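Hypothetical protein EF_2215 (Enterococcus faecalis, PDB 2NN5) is of unknown function but belongs to the AHA1 family, whose namesake activates the Hsp90 ATPase, and binds magnesium ions in the crystal. Local coordinates at residues Q63-L68 with A143-V148; G77-I82 with M90-Y95; G108-D113 with F126-P131. All blocks are in the same frame, centred on the assembly; numbering follows the deposited sequence. Where two conformers were deposited one is given.

Contact 1: residues Q63-L68 with A143-V148; sequences QWFPEL and AGWSIV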
# COMPACT_ATOMS: atom_id res chain seq x y z
N GLN A 63 9.45 -4.43 -7.70
CA GLN A 63 10.41 -3.41 -7.24
C GLN A 63 10.03 -2.81 -5.90
O GLN A 63 10.89 -2.25 -5.20
CB GLN A 63 10.55 -2.26 -8.26
CG GLN A 63 11.16 -2.73 -9.59
CD GLN A 63 11.19 -1.62 -10.63
OE1 GLN A 63 10.71 -1.77 -11.74
NE2 GLN A 63 11.75 -0.51 -10.26
N TRP A 64 8.74 -2.86 -5.56
CA TRP A 64 8.31 -2.25 -4.31
C TRP A 64 7.66 -3.25 -3.37
O TRP A 64 7.61 -2.99 -2.16
CB TRP A 64 7.43 -1.02 -4.57
CG TRP A 64 6.13 -1.31 -5.26
CD1 TRP A 64 5.93 -1.47 -6.61
CD2 TRP A 64 4.84 -1.40 -4.64
NE1 TRP A 64 4.56 -1.72 -6.86
CE2 TRP A 64 3.89 -1.67 -5.66
CE3 TRP A 64 4.38 -1.27 -3.32
CZ2 TRP A 64 2.54 -1.86 -5.39
CZ3 TRP A 64 3.01 -1.44 -3.07
CH2 TRP A 64 2.13 -1.76 -4.09
N PHE A 65 7.14 -4.38 -3.90
CA PHE A 65 6.53 -5.39 -3.03
C PHE A 65 6.93 -6.75 -3.62
O PHE A 65 6.18 -7.36 -4.38
CB PHE A 65 5.00 -5.17 -2.93
CG PHE A 65 4.37 -5.84 -1.74
CD1 PHE A 65 4.94 -7.00 -1.13
CD2 PHE A 65 3.24 -5.31 -1.18
CE1 PHE A 65 4.32 -7.61 -0.04
CE2 PHE A 65 2.60 -5.91 -0.09
CZ PHE A 65 3.15 -7.06 0.49
N PRO A 66 8.14 -7.23 -3.25
CA PRO A 66 8.77 -8.36 -3.91
C PRO A 66 7.98 -9.67 -3.91
O PRO A 66 8.18 -10.53 -4.80
CB PRO A 66 10.11 -8.53 -3.14
CG PRO A 66 10.36 -7.28 -2.55
CD PRO A 66 9.04 -6.60 -2.26
N GLU A 67 7.11 -9.83 -2.93
CA GLU A 67 6.32 -11.08 -2.78
C GLU A 67 5.14 -11.12 -3.73
O GLU A 67 4.50 -12.18 -3.90
CB GLU A 67 5.80 -11.18 -1.36
CG GLU A 67 6.92 -11.45 -0.33
CD GLU A 67 7.69 -10.23 0.10
OE1 GLU A 67 7.31 -9.08 -0.22
OE2 GLU A 67 8.70 -10.45 0.81
N LEU A 68 4.79 -9.99 -4.35
CA LEU A 68 3.61 -9.95 -5.24
C LEU A 68 3.94 -10.22 -6.70
O LEU A 68 5.03 -9.91 -7.18
CB LEU A 68 2.91 -8.60 -5.15
CG LEU A 68 2.34 -8.25 -3.77
CD1 LEU A 68 1.71 -6.83 -3.86
CD2 LEU A 68 1.25 -9.21 -3.39
N ALA A 143 1.70 -0.78 9.16
CA ALA A 143 3.12 -0.39 9.11
C ALA A 143 3.73 -0.93 7.84
O ALA A 143 4.45 -0.23 7.14
CB ALA A 143 3.83 -0.95 10.34
N GLY A 144 3.43 -2.20 7.51
CA GLY A 144 4.00 -2.79 6.29
C GLY A 144 3.58 -2.03 5.03
O GLY A 144 4.39 -1.77 4.15
N TRP A 145 2.29 -1.68 4.94
CA TRP A 145 1.84 -0.90 3.79
C TRP A 145 2.49 0.47 3.73
O TRP A 145 2.87 0.93 2.64
CB TRP A 145 0.31 -0.73 3.81
CG TRP A 145 -0.34 -1.99 3.29
CD1 TRP A 145 -1.09 -2.92 3.97
CD2 TRP A 145 -0.20 -2.50 1.94
NE1 TRP A 145 -1.44 -3.96 3.12
CE2 TRP A 145 -0.92 -3.72 1.87
CE3 TRP A 145 0.38 -1.98 0.76
CZ2 TRP A 145 -1.01 -4.46 0.68
CZ3 TRP A 145 0.31 -2.74 -0.41
CH2 TRP A 145 -0.39 -3.94 -0.44
N SER A 146 2.65 1.14 4.87
CA SER A 146 3.27 2.47 4.84
C SER A 146 4.69 2.37 4.28
O SER A 146 5.11 3.24 3.47
CB SER A 146 3.25 3.06 6.25
OG SER A 146 1.90 3.30 6.62
N ILE A 147 5.41 1.29 4.66
CA ILE A 147 6.79 1.09 4.22
C ILE A 147 6.84 0.79 2.73
O ILE A 147 7.67 1.37 1.98
CB ILE A 147 7.50 -0.01 5.09
CG1 ILE A 147 7.59 0.48 6.55
CG2 ILE A 147 8.86 -0.38 4.48
CD1 ILE A 147 7.87 -0.61 7.61
N VAL A 148 6.00 -0.16 2.27
CA VAL A 148 6.12 -0.48 0.84
C VAL A 148 5.59 0.64 -0.04
O VAL A 148 6.08 0.80 -1.17
CB VAL A 148 5.50 -1.88 0.44
CG1 VAL A 148 6.17 -3.00 1.19
CG2 VAL A 148 4.01 -1.87 0.66

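Contact 2: residues G77-I82 with M90-Y95; sequences GFWRFI and MPFTDY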
# COMPACT_ATOMS: atom_id res chain seq x y z
N GLY A 77 -9.45 -10.00 -12.58
CA GLY A 77 -8.01 -10.19 -12.41
C GLY A 77 -7.71 -10.52 -10.95
O GLY A 77 -8.61 -10.59 -10.08
N PHE A 78 -6.42 -10.64 -10.70
CA PHE A 78 -5.94 -11.01 -9.38
C PHE A 78 -4.43 -10.80 -9.30
O PHE A 78 -3.73 -10.89 -10.32
CB PHE A 78 -6.31 -12.46 -8.99
CG PHE A 78 -5.71 -13.53 -9.86
CD1 PHE A 78 -4.66 -14.30 -9.43
CD2 PHE A 78 -6.32 -13.85 -11.06
CE1 PHE A 78 -4.18 -15.35 -10.17
CE2 PHE A 78 -5.84 -14.90 -11.85
CZ PHE A 78 -4.74 -15.62 -11.40
N TRP A 79 -3.96 -10.57 -8.08
CA TRP A 79 -2.53 -10.67 -7.74
C TRP A 79 -2.29 -12.02 -7.11
O TRP A 79 -3.24 -12.70 -6.66
CB TRP A 79 -2.16 -9.62 -6.74
CG TRP A 79 -1.98 -8.22 -7.34
CD1 TRP A 79 -1.92 -7.84 -8.69
CD2 TRP A 79 -1.79 -7.01 -6.57
NE1 TRP A 79 -1.71 -6.43 -8.77
CE2 TRP A 79 -1.64 -5.92 -7.49
CE3 TRP A 79 -1.74 -6.73 -5.17
CZ2 TRP A 79 -1.40 -4.62 -7.06
CZ3 TRP A 79 -1.51 -5.38 -4.74
CH2 TRP A 79 -1.35 -4.38 -5.69
N ARG A 80 -1.02 -12.41 -7.03
CA ARG A 80 -0.66 -13.59 -6.21
C ARG A 80 0.36 -13.13 -5.19
O ARG A 80 1.22 -12.28 -5.52
CB ARG A 80 -0.02 -14.66 -7.05
CG ARG A 80 -0.85 -15.23 -8.17
CD ARG A 80 -0.22 -16.52 -8.62
NE ARG A 80 -0.89 -17.10 -9.78
CZ ARG A 80 -0.58 -16.79 -11.03
NH1 ARG A 80 -1.23 -17.39 -12.02
NH2 ARG A 80 0.41 -15.91 -11.30
N PHE A 81 0.30 -13.71 -4.00
CA PHE A 81 1.30 -13.46 -2.96
C PHE A 81 2.11 -14.74 -2.81
O PHE A 81 1.53 -15.80 -2.58
CB PHE A 81 0.62 -13.07 -1.65
CG PHE A 81 1.55 -12.86 -0.52
CD1 PHE A 81 2.01 -11.58 -0.21
CD2 PHE A 81 1.93 -13.93 0.28
CE1 PHE A 81 2.86 -11.37 0.83
CE2 PHE A 81 2.77 -13.73 1.34
CZ PHE A 81 3.26 -12.43 1.61
N ILE A 82 3.43 -14.64 -2.95
CA ILE A 82 4.26 -15.84 -2.97
C ILE A 82 5.38 -15.71 -1.95
O ILE A 82 6.18 -14.73 -1.97
CB ILE A 82 4.91 -16.01 -4.37
CG1 ILE A 82 3.86 -15.98 -5.48
CG2 ILE A 82 5.86 -17.23 -4.35
CD1 ILE A 82 2.90 -17.08 -5.45
N MSE A 90 -5.14 -13.28 -4.78
CA MSE A 90 -5.81 -12.11 -4.22
C MSE A 90 -6.71 -11.51 -5.31
O MSE A 90 -6.23 -10.72 -6.13
CB MSE A 90 -4.76 -11.11 -3.77
CG MSE A 90 -3.74 -11.71 -2.80
SE MSE A 90 -2.20 -10.57 -2.49
CE MSE A 90 -1.75 -11.32 -0.74
N PRO A 91 -7.97 -11.93 -5.36
CA PRO A 91 -8.82 -11.43 -6.43
C PRO A 91 -9.03 -9.91 -6.39
O PRO A 91 -9.15 -9.29 -5.32
CB PRO A 91 -10.13 -12.21 -6.23
CG PRO A 91 -9.71 -13.45 -5.47
CD PRO A 91 -8.63 -12.98 -4.56
N PHE A 92 -9.06 -9.30 -7.57
CA PHE A 92 -9.45 -7.89 -7.67
C PHE A 92 -10.93 -7.77 -7.35
O PHE A 92 -11.75 -8.54 -7.85
CB PHE A 92 -9.25 -7.33 -9.07
CG PHE A 92 -7.80 -7.30 -9.51
CD1 PHE A 92 -6.73 -7.48 -8.62
CD2 PHE A 92 -7.49 -7.06 -10.86
CE1 PHE A 92 -5.40 -7.35 -9.05
CE2 PHE A 92 -6.18 -6.97 -11.28
CZ PHE A 92 -5.11 -7.14 -10.39
N THR A 93 -11.28 -6.77 -6.55
CA THR A 93 -12.68 -6.51 -6.25
C THR A 93 -13.16 -5.32 -7.08
O THR A 93 -14.38 -5.10 -7.19
CB THR A 93 -12.87 -6.22 -4.73
OG1 THR A 93 -12.02 -5.12 -4.36
CG2 THR A 93 -12.49 -7.48 -3.89
N ASP A 94 -12.25 -4.56 -7.68
CA ASP A 94 -12.63 -3.49 -8.60
C ASP A 94 -11.42 -3.15 -9.48
O ASP A 94 -10.26 -3.31 -9.05
CB ASP A 94 -13.06 -2.25 -7.84
CG ASP A 94 -14.29 -1.60 -8.46
OD1 ASP A 94 -14.71 -2.02 -9.59
OD2 ASP A 94 -14.85 -0.73 -7.81
N TYR A 95 -11.67 -2.70 -10.70
CA TYR A 95 -10.61 -2.52 -11.68
C TYR A 95 -11.04 -1.49 -12.71
O TYR A 95 -12.04 -1.69 -13.38
CB TYR A 95 -10.33 -3.86 -12.39
CG TYR A 95 -9.16 -3.79 -13.35
CD1 TYR A 95 -7.87 -4.15 -12.95
CD2 TYR A 95 -9.35 -3.43 -14.69
CE1 TYR A 95 -6.77 -4.11 -13.85
CE2 TYR A 95 -8.28 -3.38 -15.58
CZ TYR A 95 -7.01 -3.74 -15.16
OH TYR A 95 -5.95 -3.71 -16.02
O HOH W 1 -11.40 -10.81 -9.64

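Contact 3: residues G108-D113 with F126-P131; sequences GIIYFD and FSESLP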
# COMPACT_ATOMS: atom_id res chain seq x y z
N GLY A 108 -9.62 -8.60 4.57
CA GLY A 108 -10.15 -7.29 4.16
C GLY A 108 -9.80 -6.94 2.72
O GLY A 108 -9.73 -7.82 1.86
N ILE A 109 -9.62 -5.64 2.49
CA ILE A 109 -9.46 -5.06 1.15
C ILE A 109 -8.45 -3.96 1.18
O ILE A 109 -8.38 -3.20 2.14
CB ILE A 109 -10.78 -4.37 0.70
CG1 ILE A 109 -11.89 -5.42 0.73
CG2 ILE A 109 -10.62 -3.57 -0.67
CD1 ILE A 109 -11.89 -6.31 -0.52
N ILE A 110 -7.64 -3.87 0.12
CA ILE A 110 -6.81 -2.67 -0.15
C ILE A 110 -7.32 -2.02 -1.42
O ILE A 110 -7.87 -2.70 -2.34
CB ILE A 110 -5.34 -3.04 -0.31
CG1 ILE A 110 -5.14 -4.03 -1.47
CG2 ILE A 110 -4.76 -3.56 1.05
CD1 ILE A 110 -3.64 -4.46 -1.59
N TYR A 111 -7.16 -0.70 -1.50
CA TYR A 111 -7.74 0.07 -2.63
C TYR A 111 -6.77 1.17 -3.01
O TYR A 111 -6.31 1.92 -2.13
CB TYR A 111 -9.11 0.62 -2.23
CG TYR A 111 -9.89 1.18 -3.38
CD1 TYR A 111 -10.64 0.32 -4.17
CD2 TYR A 111 -9.91 2.55 -3.63
CE1 TYR A 111 -11.40 0.84 -5.26
CE2 TYR A 111 -10.67 3.06 -4.67
CZ TYR A 111 -11.39 2.21 -5.49
OH TYR A 111 -12.15 2.82 -6.48
N PHE A 112 -6.43 1.23 -4.31
CA PHE A 112 -5.53 2.24 -4.88
C PHE A 112 -6.37 3.14 -5.77
O PHE A 112 -7.02 2.67 -6.69
CB PHE A 112 -4.43 1.58 -5.71
CG PHE A 112 -3.61 0.57 -4.94
CD1 PHE A 112 -2.39 0.93 -4.32
CD2 PHE A 112 -4.04 -0.78 -4.82
CE1 PHE A 112 -1.63 -0.03 -3.62
CE2 PHE A 112 -3.29 -1.73 -4.07
CZ PHE A 112 -2.08 -1.33 -3.47
N ASP A 113 -6.30 4.44 -5.53
CA ASP A 113 -7.02 5.44 -6.32
C ASP A 113 -6.00 6.45 -6.85
O ASP A 113 -5.30 7.12 -6.08
CB ASP A 113 -7.98 6.15 -5.36
CG ASP A 113 -9.00 6.97 -6.05
OD1 ASP A 113 -8.98 7.05 -7.30
OD2 ASP A 113 -9.89 7.49 -5.31
N PHE A 126 -4.32 5.56 -1.00
CA PHE A 126 -4.40 4.15 -0.58
C PHE A 126 -5.41 4.06 0.56
O PHE A 126 -5.36 4.87 1.50
CB PHE A 126 -3.03 3.65 -0.10
CG PHE A 126 -3.04 2.24 0.46
CD1 PHE A 126 -2.89 1.14 -0.39
CD2 PHE A 126 -3.17 2.03 1.84
CE1 PHE A 126 -2.86 -0.14 0.14
CE2 PHE A 126 -3.15 0.75 2.36
CZ PHE A 126 -3.01 -0.35 1.49
N SER A 127 -6.33 3.10 0.49
CA SER A 127 -7.20 2.89 1.64
C SER A 127 -7.41 1.40 1.88
O SER A 127 -7.15 0.56 0.97
CB SER A 127 -8.51 3.61 1.44
OG SER A 127 -9.16 3.22 0.25
N GLU A 128 -7.72 1.05 3.14
CA GLU A 128 -7.73 -0.37 3.50
C GLU A 128 -8.78 -0.63 4.57
O GLU A 128 -8.97 0.20 5.48
CB GLU A 128 -6.34 -0.76 4.02
CG GLU A 128 -6.20 -2.24 4.43
CD GLU A 128 -4.83 -2.62 4.98
OE1 GLU A 128 -4.02 -1.73 5.32
OE2 GLU A 128 -4.61 -3.85 5.12
N SER A 129 -9.43 -1.80 4.47
CA SER A 129 -10.39 -2.28 5.50
C SER A 129 -9.72 -3.45 6.20
O SER A 129 -9.30 -4.41 5.52
CB SER A 129 -11.71 -2.75 4.85
OG SER A 129 -12.60 -3.30 5.83
N LEU A 130 -9.65 -3.38 7.52
CA LEU A 130 -9.04 -4.43 8.35
C LEU A 130 -10.01 -4.91 9.42
O LEU A 130 -10.11 -4.33 10.51
CB LEU A 130 -7.73 -3.94 9.02
CG LEU A 130 -6.70 -3.30 8.07
CD1 LEU A 130 -6.91 -1.77 7.90
CD2 LEU A 130 -5.31 -3.57 8.62
N PRO A 131 -10.78 -5.94 9.08
CA PRO A 131 -11.72 -6.47 10.07
C PRO A 131 -10.99 -7.09 11.24
O PRO A 131 -9.77 -7.34 11.18
CB PRO A 131 -12.49 -7.54 9.27
CG PRO A 131 -12.33 -7.13 7.83
CD PRO A 131 -10.91 -6.63 7.77
O HOH W 2 -8.15 4.85 -1.73

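Contact 1: residues Q63-L68 with A143-V148
Trp64 and Phe65 pack against Trp145 and Val148 through apolar surfaces, with no hydrogen bond across. The edge of the Phe65 ring points at the face of Trp145. This is an offset edge-to-face pair, planes at 71°; the centroids of Phe65 and of the six-membered ring of Trp145 are 5.4 Å apart. The closest touch is Phe65 CE2 on Trp145 CH2, at 3.6 Å. Trp64 meets the same indole edge to edge, Trp64 CZ3 lying 4.0 Å from Trp145 CZ3. Val148 touches both aromatic residues of 63-68, with CG1 over one face of Phe65. Val148 CG2 lies 3.9 Å from Trp64 CZ3 and 4.0 Å from Phe65 CD2. Val148 CB rests 3.5 Å from Trp64 O.

Trp64 CG sits between the backbone N and the carbonyl carbon (chi1 64°), bringing the benzene part of the indole to the helix. Its NE1 is satisfied by Tyr54 O. A type I turn from Phe65 to Leu68 puts Leu68 CG over one face of the Phe65 ring.

The end of helix 58-64 and the turn after it lean on helix 138-157. Trp145 meets Trp105 edge to face and touches Ile110 and Phe112 of strand 108-116. Helix 168-182 packs on Ala143.

Contact 2: residues G77-I82 with M90-Y95
Trp79 and Met90, a selenomethionine here, form an antiparallel hydrogen-bonded pair with both backbone bonds made. Met90 N gives to Trp79 O at 2.7 Å, and Trp79 N gives to Met90 O at 3.0 Å. Met90 O also has a CA-H...O contact from Phe78 CA, at 3.3 Å. Phe78 and Pro91 are the next, non-hydrogen-bonded pair. Proline has no N-H to offer, and the backbone of Phe78 bonds instead to Gly71 and Glu72 on strand 68-72.

Beyond this pair Phe92 N gives a nearly straight bond (170°) to Gly77 O, at 2.9 Å. The donor stands above the carbonyl plane. A water gives a second bond to Gly77 O, at 2.8 Å, and also donates to Phe92 O. It bridges the two strands just before the corner at Thr93. There Thr93 and Asp94 form a classic beta bulge against strand 100-105.

Phe92 CG lies anti to its own carbonyl carbon (chi1 -64°), which lays the ring over the backbone of Gly77 and Phe78. Phe78 N is above its centre and Gly77 C nearer its rim. Gly77 has no side chain, and the ring can lie close against the backbone. The far edge of Phe92 points at the face of the five-membered ring of Trp79, planes at 81°, with Phe92 CE1 3.5 Å from Trp79 CD1.

The hairpin is therefore joined by backbone and water bonds, while the face with Trp79 and Met90 is apolar apart from the indole N-H. That N-H, on Trp79 NE1, is satisfied by Leu55 O, which ties the C-terminal end of helix 48-56 to the sheet.

Contact 3: residues G108-D113 with F126-P131
Phe126 lies beside Phe112 and touches Ile110, on the sheet face that also carries Glu128. From CB the ring heads across to strand 108-113, its CG anti to the backbone N (chi1 175°). CG passes the carbonyl oxygen of Tyr111. Phe126 CD1 then meets Phe112 CE1 at 3.7 Å. Phe126 CE1 reaches Ile110 CB at 3.8 Å and also touches Phe112 CZ. At the tip, Phe126 CZ sits 3.7 Å from Ile110 CG2. The edge of Phe126 thus points at the face of Phe112, with planes at 67° and centroids 5.4 Å apart. Elsewhere on its rim, near the ring plane, lies Glu128 OE1.

Glu128 is extended. Glu128 CG lies 3.3 Å from Ile109 O, and its CG and CD pass Ile110 CG2. Ile110-Glu128 and Phe112-Phe126 are non-hydrogen-bonded pairs; Tyr111-Ser127 and Ile109-Ser129, between and beside them, are hydrogen-bonded. Tyr111 and Ser127 exchange two bonds. That from Tyr111 N to Ser127 O is 2.8 Å long but bent (133° at the hydrogen). Ile109 and Ser129 exchange two more. On the face of Tyr111 and Ser127 a water bonds to Ser127 OG at 2.8 Å and reaches Tyr111 O only weakly.

Helix 138-157 covers the Phe126 side. Trp145 packs on Phe126 and Glu128, and Leu149 on Phe126. Glu128 OE2 lies close to Asp141 OD2. Glu128 is buried, and the nearby carboxylate would probably raise its proton affinity, so one of the two may be protonated. The two faces differ in chemistry: an apolar, aromatic one under the helix with the Glu128 carboxylate in it, and a mixed one with Ile109, Tyr111, two serines and a bound water.

Overall arrangement
From the N terminus, the chain lays down two strands of the sheet, 28-32 and 35-44, and helix 48-56. It then reaches residues 63-68 at the end of helix 58-64, the first half of contact 1, and adds the other six strands. Contact 2 closes the hairpin of strands 78-83 and 86-96. Contact 3 closes that of strands 108-116 and 121-130. These two follow in series, and neither crosses the other. Residues 143-148 of helix 138-157 close contact 1, so both hairpins nest within its loop. Leu68 packs on Trp79, Trp79 on Phe112, and Trp145 joins contacts 1 and 3, giving one core. This is consistent with the helix-grip fold, a curved antiparallel sheet wrapped on a long helix.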